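Side-chain contacts in putative (Helicobacter pylori, PDB 4O8S), which probably transfers nucleotides as a member of the nucleotidyltransferase superfamily, related to the AbiEii toxins of type IV toxin-antitoxin systems: residues L7-L12 and V87-K92; V17-D22 and V60-P65; F42-D47 and D193-Q198. All coordinates share one frame; numbering follows the deposited sequence.

Contact 1 of 3, residues L7-L12 and V87-K92; sequences LNHEKL and VRYATK
Helix 7-12 packs over strand 87-91 with an axis separation of 9.8 Å, the two running at 125°; Asn8 faces Thr91 and Leu12 faces Tyr89. Tyr89 makes the largest contribution to the contact. Its CG sits between the backbone N and the carbonyl carbon (chi1 72°), which sends the ring out from the strand toward the helix. One face of that ring takes Leu12 CD2, 3.7 Å from the ring centroid, a CH-pi contact. At the far end, Tyr89 OH meets His9 ND1 at 2.8 Å in a nearly straight hydrogen bond (162°). The hydroxyl lies at the edge of the imidazole, and the two side chains cross at about a right angle. Further along, Thr91 CG2 packs on Asn8 CB at 3.6 Å. A water joins Asn8 ND2 to Thr91 OG1, 3.1 Å from each. Those polar ends also bond to Asp93 and Asn94 respectively. The other imidazole nitrogen, His9 NE2, bonds to the carbonyl of Glu44. Both ring nitrogens of this buried histidine are therefore engaged, which should fix the ring's rotation, while the phenol is gripped at its hydroxyl and covered on a face.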
loop_
_atom_site.group_PDB
_atom_site.type_symbol
_atom_site.label_atom_id
_atom_site.label_comp_id
_atom_site.label_asym_id
_atom_site.label_seq_id
_atom_site.Cartn_x
_atom_site.Cartn_y
_atom_site.Cartn_z
ATOM N N LEU A 7 -1.266 12.301 -13.305
ATOM C CA LEU A 7 -1.712 11.410 -14.382
ATOM C C LEU A 7 -0.547 10.759 -15.123
ATOM O O LEU A 7 -0.588 9.570 -15.450
ATOM C CB LEU A 7 -2.584 12.164 -15.396
ATOM C CG LEU A 7 -4.025 12.554 -15.038
ATOM C CD1 LEU A 7 -4.738 13.105 -16.276
ATOM C CD2 LEU A 7 -4.802 11.375 -14.452
ATOM N N ASN A 8 0.486 11.536 -15.426
ATOM C CA ASN A 8 1.639 10.952 -16.095
ATOM C C ASN A 8 2.394 10.013 -15.158
ATOM O O ASN A 8 2.882 8.966 -15.584
ATOM C CB ASN A 8 2.535 12.041 -16.675
ATOM C CG ASN A 8 1.958 12.628 -17.948
ATOM O OD1 ASN A 8 1.480 11.890 -18.812
ATOM N ND2 ASN A 8 1.962 13.951 -18.056
ATOM N N HIS A 9 2.449 10.373 -13.879
ATOM C CA HIS A 9 3.054 9.515 -12.865
ATOM C C HIS A 9 2.343 8.157 -12.791
ATOM O O HIS A 9 2.989 7.101 -12.822
ATOM C CB HIS A 9 3.014 10.202 -11.503
ATOM C CG HIS A 9 3.899 9.563 -10.474
ATOM N ND1 HIS A 9 5.278 9.626 -10.537
ATOM C CD2 HIS A 9 3.606 8.868 -9.349
ATOM C CE1 HIS A 9 5.791 8.991 -9.500
ATOM N NE2 HIS A 9 4.802 8.519 -8.761
ATOM N N GLU A 10 1.015 8.180 -12.695
ATOM C CA GLU A 10 0.246 6.930 -12.659
ATOM C C GLU A 10 0.483 6.095 -13.910
ATOM O O GLU A 10 0.593 4.867 -13.849
ATOM C CB GLU A 10 -1.256 7.209 -12.501
ATOM C CG GLU A 10 -2.088 5.910 -12.453
ATOM C CD GLU A 10 -3.562 6.104 -12.097
ATOM O OE1 GLU A 10 -3.970 7.228 -11.720
ATOM O OE2 GLU A 10 -4.316 5.104 -12.182
ATOM N N LYS A 11 0.555 6.760 -15.055
ATOM C CA LYS A 11 0.765 6.062 -16.320
ATOM C C LYS A 11 2.115 5.340 -16.340
ATOM O O LYS A 11 2.221 4.203 -16.819
ATOM C CB LYS A 11 0.684 7.061 -17.469
ATOM C CG LYS A 11 1.015 6.491 -18.840
ATOM C CD LYS A 11 1.077 7.644 -19.848
ATOM C CE LYS A 11 1.182 7.166 -21.289
ATOM N NZ LYS A 11 1.262 8.327 -22.242
ATOM N N LEU A 12 3.148 5.993 -15.811
ATOM C CA LEU A 12 4.454 5.351 -15.746
ATOM C C LEU A 12 4.430 4.201 -14.764
ATOM O O LEU A 12 4.947 3.133 -15.060
ATOM C CB LEU A 12 5.541 6.352 -15.353
ATOM C CG LEU A 12 6.928 5.797 -15.014
ATOM C CD1 LEU A 12 7.590 5.102 -16.195
ATOM C CD2 LEU A 12 7.804 6.941 -14.504
ATOM N N VAL A 87 13.893 6.379 -10.163
ATOM C CA VAL A 87 13.637 6.513 -11.588
ATOM C C VAL A 87 13.325 7.958 -11.906
ATOM O O VAL A 87 12.307 8.487 -11.464
ATOM C CB VAL A 87 12.471 5.629 -12.038
ATOM C CG1 VAL A 87 12.150 5.892 -13.494
ATOM C CG2 VAL A 87 12.824 4.158 -11.818
ATOM N N ARG A 88 14.204 8.607 -12.662
ATOM C CA ARG A 88 14.025 10.024 -12.961
ATOM C C ARG A 88 13.558 10.217 -14.397
ATOM O O ARG A 88 14.101 9.623 -15.338
ATOM C CB ARG A 88 15.308 10.809 -12.664
ATOM C CG ARG A 88 15.915 10.425 -11.320
ATOM C CD ARG A 88 16.985 11.394 -10.871
ATOM N NE ARG A 88 17.757 10.863 -9.747
ATOM C CZ ARG A 88 17.386 10.950 -8.469
ATOM N NH1 ARG A 88 16.240 11.542 -8.137
ATOM N NH2 ARG A 88 18.162 10.440 -7.516
ATOM N N TYR A 89 12.518 11.028 -14.554
ATOM C CA TYR A 89 11.822 11.091 -15.831
ATOM C C TYR A 89 11.194 12.452 -16.041
ATOM O O TYR A 89 11.000 13.219 -15.084
ATOM C CB TYR A 89 10.727 10.017 -15.902
ATOM C CG TYR A 89 9.531 10.324 -15.018
ATOM C CD1 TYR A 89 9.501 9.919 -13.685
ATOM C CD2 TYR A 89 8.432 11.015 -15.515
ATOM C CE1 TYR A 89 8.418 10.203 -12.877
ATOM C CE2 TYR A 89 7.349 11.301 -14.716
ATOM C CZ TYR A 89 7.340 10.890 -13.405
ATOM O OH TYR A 89 6.259 11.187 -12.610
ATOM N N ALA A 90 10.865 12.731 -17.299
ATOM C CA ALA A 90 10.097 13.917 -17.666
ATOM C C ALA A 90 8.963 13.469 -18.581
ATOM O O ALA A 90 8.877 12.283 -18.940
ATOM C CB ALA A 90 10.983 14.948 -18.373
ATOM N N THR A 91 8.094 14.406 -18.953
ATOM C CA THR A 91 6.980 14.099 -19.850
ATOM C C THR A 91 7.038 14.976 -21.092
ATOM O O THR A 91 7.913 15.835 -21.213
ATOM C CB THR A 91 5.612 14.307 -19.163
ATOM O OG1 THR A 91 5.409 15.701 -18.901
ATOM C CG2 THR A 91 5.556 13.550 -17.858
ATOM N N LYS A 92 6.110 14.753 -22.017
ATOM C CA LYS A 92 5.956 15.647 -23.156
ATOM C C LYS A 92 5.260 16.919 -22.685
ATOM O O LYS A 92 5.499 18.012 -23.204
ATOM C CB LYS A 92 5.148 14.976 -24.267
ATOM C CG LYS A 92 5.792 13.709 -24.823
ATOM C CD LYS A 92 7.270 13.918 -25.146
ATOM C CE LYS A 92 7.901 12.651 -25.715
ATOM N NZ LYS A 92 7.252 12.223 -26.988
HETATM O O HOH W 1 3.455 16.248 -16.590
#

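Contact 2 of 3, residues V17-D22 and V60-P65; sequences VKNLAD and VKSAIP
Two helix ends meet here, on the helical layer that packs against the central mixed sheet of the nucleotidyltransferase fold. Asn19 touches Ala63 and Ser62, joining the last turn of helix 4-19 to that of helix 56-63. The closest backbone pair is Asn19 and Ala63, with CA atoms 5.8 Å apart. Such a close approach suits the small side chain of Ala63. Its CB lies against Asn19 CB at 3.6 Å and is also 3.9 Å from Asn19 CG. The contact therefore has an apolar part at the root of the asparagine. The polar part lies further out. Asn19 has CG anti to its own N (chi1 -171°), which carries the amide over Ala63 toward Ser62. There Asn19 ND2 gives a weak hydrogen bond to Ser62 OG, 3.3 Å long and bent to 130°.

Arg59, just ahead of segment 60-65, also ties the two elements together: its carbonyl bonds to the serine hydroxyl, and its guanidinium reaches both the carbonyl of Asn19 and, as a salt bridge, the Asp22 carboxylate. Asn19 O and Asp22 OD1, both acceptors, lie 3.1 Å apart, and the shared arginine probably offsets their repulsion. Val17 and Leu20 pack on Phe48 of strand 46-50. The weak bond probably adds little to the join. Close methyl-to-methylene packing and the neighbouring arginine bridge probably hold the helix ends together more firmly than the amide does.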
loop_
_atom_site.group_PDB
_atom_site.type_symbol
_atom_site.label_atom_id
_atom_site.label_comp_id
_atom_site.label_asym_id
_atom_site.label_seq_id
_atom_site.Cartn_x
_atom_site.Cartn_y
_atom_site.Cartn_z
ATOM N N VAL A 17 4.533 -1.805 -13.648
ATOM C CA VAL A 17 3.979 -2.990 -12.981
ATOM C C VAL A 17 3.459 -4.023 -14.000
ATOM O O VAL A 17 3.697 -5.224 -13.853
ATOM C CB VAL A 17 2.882 -2.612 -11.958
ATOM C CG1 VAL A 17 2.364 -3.854 -11.240
ATOM C CG2 VAL A 17 3.440 -1.595 -10.934
ATOM N N LYS A 18 2.785 -3.558 -15.046
ATOM C CA LYS A 18 2.330 -4.475 -16.091
ATOM C C LYS A 18 3.522 -5.183 -16.770
ATOM O O LYS A 18 3.471 -6.387 -17.037
ATOM C CB LYS A 18 1.450 -3.730 -17.098
ATOM C CG LYS A 18 0.022 -3.451 -16.567
ATOM C CD LYS A 18 -0.676 -2.346 -17.357
ATOM C CE LYS A 18 -2.208 -2.490 -17.353
ATOM N NZ LYS A 18 -2.860 -2.465 -15.998
ATOM N N ASN A 19 4.610 -4.453 -17.000
ATOM C CA ASN A 19 5.800 -5.079 -17.580
ATOM C C ASN A 19 6.321 -6.229 -16.726
ATOM O O ASN A 19 6.791 -7.233 -17.252
ATOM C CB ASN A 19 6.923 -4.064 -17.812
ATOM C CG ASN A 19 8.088 -4.654 -18.606
ATOM O OD1 ASN A 19 8.945 -5.360 -18.058
ATOM N ND2 ASN A 19 8.113 -4.378 -19.907
ATOM N N LEU A 20 6.198 -6.104 -15.410
ATOM C CA LEU A 20 6.734 -7.116 -14.502
ATOM C C LEU A 20 5.803 -8.307 -14.256
ATOM O O LEU A 20 6.116 -9.178 -13.437
ATOM C CB LEU A 20 7.110 -6.472 -13.169
ATOM C CG LEU A 20 8.123 -5.326 -13.268
ATOM C CD1 LEU A 20 8.209 -4.554 -11.954
ATOM C CD2 LEU A 20 9.501 -5.875 -13.655
ATOM N N ALA A 21 4.676 -8.371 -14.962
ATOM C CA ALA A 21 3.699 -9.443 -14.716
ATOM C C ALA A 21 4.222 -10.859 -15.015
ATOM O O ALA A 21 3.701 -11.853 -14.481
ATOM C CB ALA A 21 2.408 -9.174 -15.471
ATOM N N ASP A 22 5.247 -10.958 -15.858
ATOM C CA ASP A 22 5.851 -12.259 -16.137
ATOM C C ASP A 22 7.087 -12.563 -15.282
ATOM O O ASP A 22 7.788 -13.544 -15.533
ATOM C CB ASP A 22 6.174 -12.400 -17.628
ATOM C CG ASP A 22 7.105 -11.312 -18.131
ATOM O OD1 ASP A 22 7.270 -10.291 -17.434
ATOM O OD2 ASP A 22 7.661 -11.466 -19.240
ATOM N N VAL A 60 12.409 -1.877 -16.598
ATOM C CA VAL A 60 11.960 -0.504 -16.436
ATOM C C VAL A 60 12.140 0.296 -17.724
ATOM O O VAL A 60 11.215 1.002 -18.150
ATOM C CB VAL A 60 12.646 0.210 -15.253
ATOM C CG1 VAL A 60 12.338 1.701 -15.285
ATOM C CG2 VAL A 60 12.182 -0.399 -13.945
ATOM N N LYS A 61 13.308 0.181 -18.357
ATOM C CA LYS A 61 13.529 0.912 -19.604
ATOM C C LYS A 61 12.599 0.406 -20.717
ATOM O O LYS A 61 12.050 1.196 -21.479
ATOM C CB LYS A 61 15.011 0.904 -20.015
ATOM C CG LYS A 61 15.559 -0.440 -20.474
ATOM C CD LYS A 61 15.488 -0.618 -22.005
ATOM C CE LYS A 61 16.176 -1.916 -22.456
ATOM N NZ LYS A 61 15.603 -3.151 -21.832
ATOM N N SER A 62 12.377 -0.903 -20.778
ATOM C CA SER A 62 11.508 -1.451 -21.813
ATOM C C SER A 62 10.022 -1.220 -21.485
ATOM O O SER A 62 9.150 -1.460 -22.324
ATOM C CB SER A 62 11.803 -2.940 -22.051
ATOM O OG SER A 62 11.142 -3.759 -21.103
ATOM N N ALA A 63 9.735 -0.748 -20.270
ATOM C CA ALA A 63 8.353 -0.457 -19.882
ATOM C C ALA A 63 7.937 0.976 -20.207
ATOM O O ALA A 63 6.742 1.257 -20.340
ATOM C CB ALA A 63 8.138 -0.740 -18.403
ATOM N N ILE A 64 8.911 1.885 -20.300
ATOM C CA ILE A 64 8.620 3.303 -20.528
ATOM C C ILE A 64 7.583 3.506 -21.636
ATOM O O ILE A 64 7.799 3.080 -22.774
ATOM C CB ILE A 64 9.887 4.111 -20.891
ATOM C CG1 ILE A 64 10.980 3.898 -19.839
ATOM C CG2 ILE A 64 9.549 5.589 -20.999
ATOM C CD1 ILE A 64 10.555 4.271 -18.417
ATOM N N PRO A 65 6.441 4.130 -21.288
ATOM C CA PRO A 65 5.328 4.355 -22.216
ATOM C C PRO A 65 5.502 5.662 -22.974
ATOM O O PRO A 65 6.268 6.532 -22.552
ATOM C CB PRO A 65 4.122 4.464 -21.281
ATOM C CG PRO A 65 4.709 5.130 -20.033
ATOM C CD PRO A 65 6.125 4.586 -19.918
#

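Contact 3 of 3, residues F42-D47 and D193-Q198; sequences FSEDLD and DALLNQ
Leu195 CD1 lies over one face of the Glu44 carboxylate, 3.9 Å from Glu44 OE1. The same methyl stands well out of the plane of the Phe42 carbonyl, 3.6 Å from Phe42 O. The Glu44 side chain and the leucine cross obliquely, and Glu44 CG and CD also touch that methyl. The Phe42 ring turns away from the leucine, with CG anti to the backbone N (chi1 -161°). Its nearest side-chain atom is CB, a loose 4.4 Å from Leu195 CD2. The ring instead packs edge-to-face with Tyr34 and against Ala6 and His9 of helix 4-19. A water bridges the two backbones: it accepts from Phe42 N and donates to Leu195 O, each 2.9 Å away. Behind the leucine, Asp193 OD1 takes the Leu195 N-H at 2.9 Å, from 36° out of the carboxylate plane. The same aspartate makes a salt bridge to Arg148 through OD2, tying the turn to helix 147-159. Asp193 O accepts from both Leu196 N and Asn197 N. The bond from Leu195 N to Asp193 OD1 defines an Asx turn. It follows helix 179-192 and presents Leu195 to the loop leading into strand 46-50 of the nucleotidyltransferase sheet.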
loop_
_atom_site.group_PDB
_atom_site.type_symbol
_atom_site.label_atom_id
_atom_site.label_comp_id
_atom_site.label_asym_id
_atom_site.label_seq_id
_atom_site.Cartn_x
_atom_site.Cartn_y
_atom_site.Cartn_z
ATOM N N PHE A 42 -4.280 9.294 -3.755
ATOM C CA PHE A 42 -3.176 8.984 -4.650
ATOM C C PHE A 42 -2.029 8.333 -3.884
ATOM O O PHE A 42 -1.938 8.464 -2.651
ATOM C CB PHE A 42 -2.682 10.269 -5.324
ATOM C CG PHE A 42 -1.881 10.034 -6.574
ATOM C CD1 PHE A 42 -2.372 9.213 -7.586
ATOM C CD2 PHE A 42 -0.640 10.652 -6.750
ATOM C CE1 PHE A 42 -1.630 8.997 -8.754
ATOM C CE2 PHE A 42 0.100 10.444 -7.914
ATOM C CZ PHE A 42 -0.398 9.613 -8.915
ATOM N N SER A 43 -1.165 7.629 -4.614
ATOM C CA SER A 43 0.020 6.964 -4.053
ATOM C C SER A 43 1.138 7.076 -5.087
ATOM O O SER A 43 0.887 6.883 -6.274
ATOM C CB SER A 43 -0.285 5.488 -3.805
ATOM O OG SER A 43 0.669 4.880 -2.937
ATOM N N GLU A 44 2.371 7.349 -4.659
ATOM C CA GLU A 44 3.416 7.697 -5.623
ATOM C C GLU A 44 4.636 6.765 -5.670
ATOM O O GLU A 44 5.419 6.858 -6.608
ATOM C CB GLU A 44 3.930 9.134 -5.382
ATOM C CG GLU A 44 2.889 10.132 -4.912
ATOM C CD GLU A 44 3.523 11.407 -4.341
ATOM O OE1 GLU A 44 4.171 11.331 -3.266
ATOM O OE2 GLU A 44 3.375 12.479 -4.971
ATOM N N ASP A 45 4.833 5.917 -4.663
ATOM C CA ASP A 45 6.007 5.033 -4.641
ATOM C C ASP A 45 5.648 3.606 -5.090
ATOM O O ASP A 45 4.506 3.177 -4.920
ATOM C CB ASP A 45 6.611 4.986 -3.229
ATOM C CG ASP A 45 7.045 6.362 -2.728
ATOM O OD1 ASP A 45 7.402 7.221 -3.578
ATOM O OD2 ASP A 45 7.036 6.580 -1.487
ATOM N N LEU A 46 6.609 2.867 -5.650
ATOM C CA LEU A 46 6.357 1.466 -5.968
ATOM C C LEU A 46 7.160 0.579 -5.020
ATOM O O LEU A 46 8.385 0.771 -4.856
ATOM C CB LEU A 46 6.709 1.147 -7.422
ATOM C CG LEU A 46 5.849 1.721 -8.550
ATOM C CD1 LEU A 46 6.459 1.343 -9.880
ATOM C CD2 LEU A 46 4.424 1.188 -8.464
ATOM N N ASP A 47 6.484 -0.381 -4.387
ATOM C CA ASP A 47 7.137 -1.281 -3.444
ATOM C C ASP A 47 6.799 -2.731 -3.803
ATOM O O ASP A 47 5.617 -3.084 -3.972
ATOM C CB ASP A 47 6.674 -0.962 -2.013
ATOM C CG ASP A 47 7.689 -1.373 -0.954
ATOM O OD1 ASP A 47 8.854 -1.715 -1.303
ATOM O OD2 ASP A 47 7.342 -1.327 0.247
ATOM N N ASP A 193 0.635 16.609 4.946
ATOM C CA ASP A 193 0.613 15.641 3.847
ATOM C C ASP A 193 -0.329 16.085 2.714
ATOM O O ASP A 193 -1.560 16.073 2.869
ATOM C CB ASP A 193 0.196 14.266 4.381
ATOM C CG ASP A 193 0.437 13.138 3.379
ATOM O OD1 ASP A 193 0.522 13.405 2.164
ATOM O OD2 ASP A 193 0.532 11.971 3.818
ATOM N N ALA A 194 0.246 16.447 1.568
ATOM C CA ALA A 194 -0.533 16.916 0.417
ATOM C C ALA A 194 -1.390 15.828 -0.239
ATOM O O ALA A 194 -2.275 16.135 -1.042
ATOM C CB ALA A 194 0.379 17.554 -0.623
ATOM N N LEU A 195 -1.120 14.566 0.087
ATOM C CA LEU A 195 -1.948 13.468 -0.419
ATOM C C LEU A 195 -3.211 13.278 0.441
ATOM O O LEU A 195 -4.144 12.560 0.050
ATOM C CB LEU A 195 -1.132 12.169 -0.521
ATOM C CG LEU A 195 0.088 12.202 -1.467
ATOM C CD1 LEU A 195 0.631 10.804 -1.756
ATOM C CD2 LEU A 195 -0.236 12.913 -2.768
ATOM N N LEU A 196 -3.248 13.947 1.595
ATOM C CA LEU A 196 -4.326 13.773 2.568
ATOM C C LEU A 196 -5.042 15.058 2.961
ATOM O O LEU A 196 -6.250 15.041 3.236
ATOM C CB LEU A 196 -3.781 13.139 3.850
ATOM C CG LEU A 196 -3.059 11.794 3.768
ATOM C CD1 LEU A 196 -2.457 11.441 5.119
ATOM C CD2 LEU A 196 -4.010 10.697 3.285
ATOM N N ASN A 197 -4.298 16.161 3.017
ATOM C CA ASN A 197 -4.796 17.374 3.669
ATOM C C ASN A 197 -6.067 17.977 3.070
ATOM O O ASN A 197 -6.788 18.698 3.759
ATOM C CB ASN A 197 -3.684 18.436 3.846
ATOM C CG ASN A 197 -3.005 18.823 2.537
ATOM O OD1 ASN A 197 -3.589 18.710 1.457
ATOM N ND2 ASN A 197 -1.758 19.295 2.632
ATOM N N GLN A 198 -6.351 17.675 1.806
ATOM C CA GLN A 198 -7.565 18.187 1.170
ATOM C C GLN A 198 -8.727 17.185 1.174
ATOM O O GLN A 198 -9.844 17.538 0.798
ATOM C CB GLN A 198 -7.279 18.634 -0.266
ATOM C CG GLN A 198 -6.281 19.782 -0.381
ATOM C CD GLN A 198 -6.666 20.969 0.490
ATOM O OE1 GLN A 198 -6.041 21.227 1.528
ATOM N NE2 GLN A 198 -7.708 21.698 0.076
HETATM O O HOH W 2 -4.473 12.011 -2.772
#

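Overall arrangement
Contacts 1 and 2 share helix 4-19, their centres about 13 Å apart. Contact 1 joins its early part to strand 82-91, and contact 2 its end to helix 56-63. Leu12 packs on Ile64 and Pro65 between them. Contact 3 is centred about 15 Å from contact 1 and 22 Å from contact 2. Its segment 42-47 enters strand 46-50, in the same mixed sheet as strand 82-91. Glu10 packs on Phe42 between contacts 1 and 3, and Val17 on Leu46 between contacts 2 and 3. Along the chain both segments of contact 2 fall between those of contact 1, whereas contact 3 alternates with each. Contact 3 thus links this sheet-and-helix region to the later helical part of the chain.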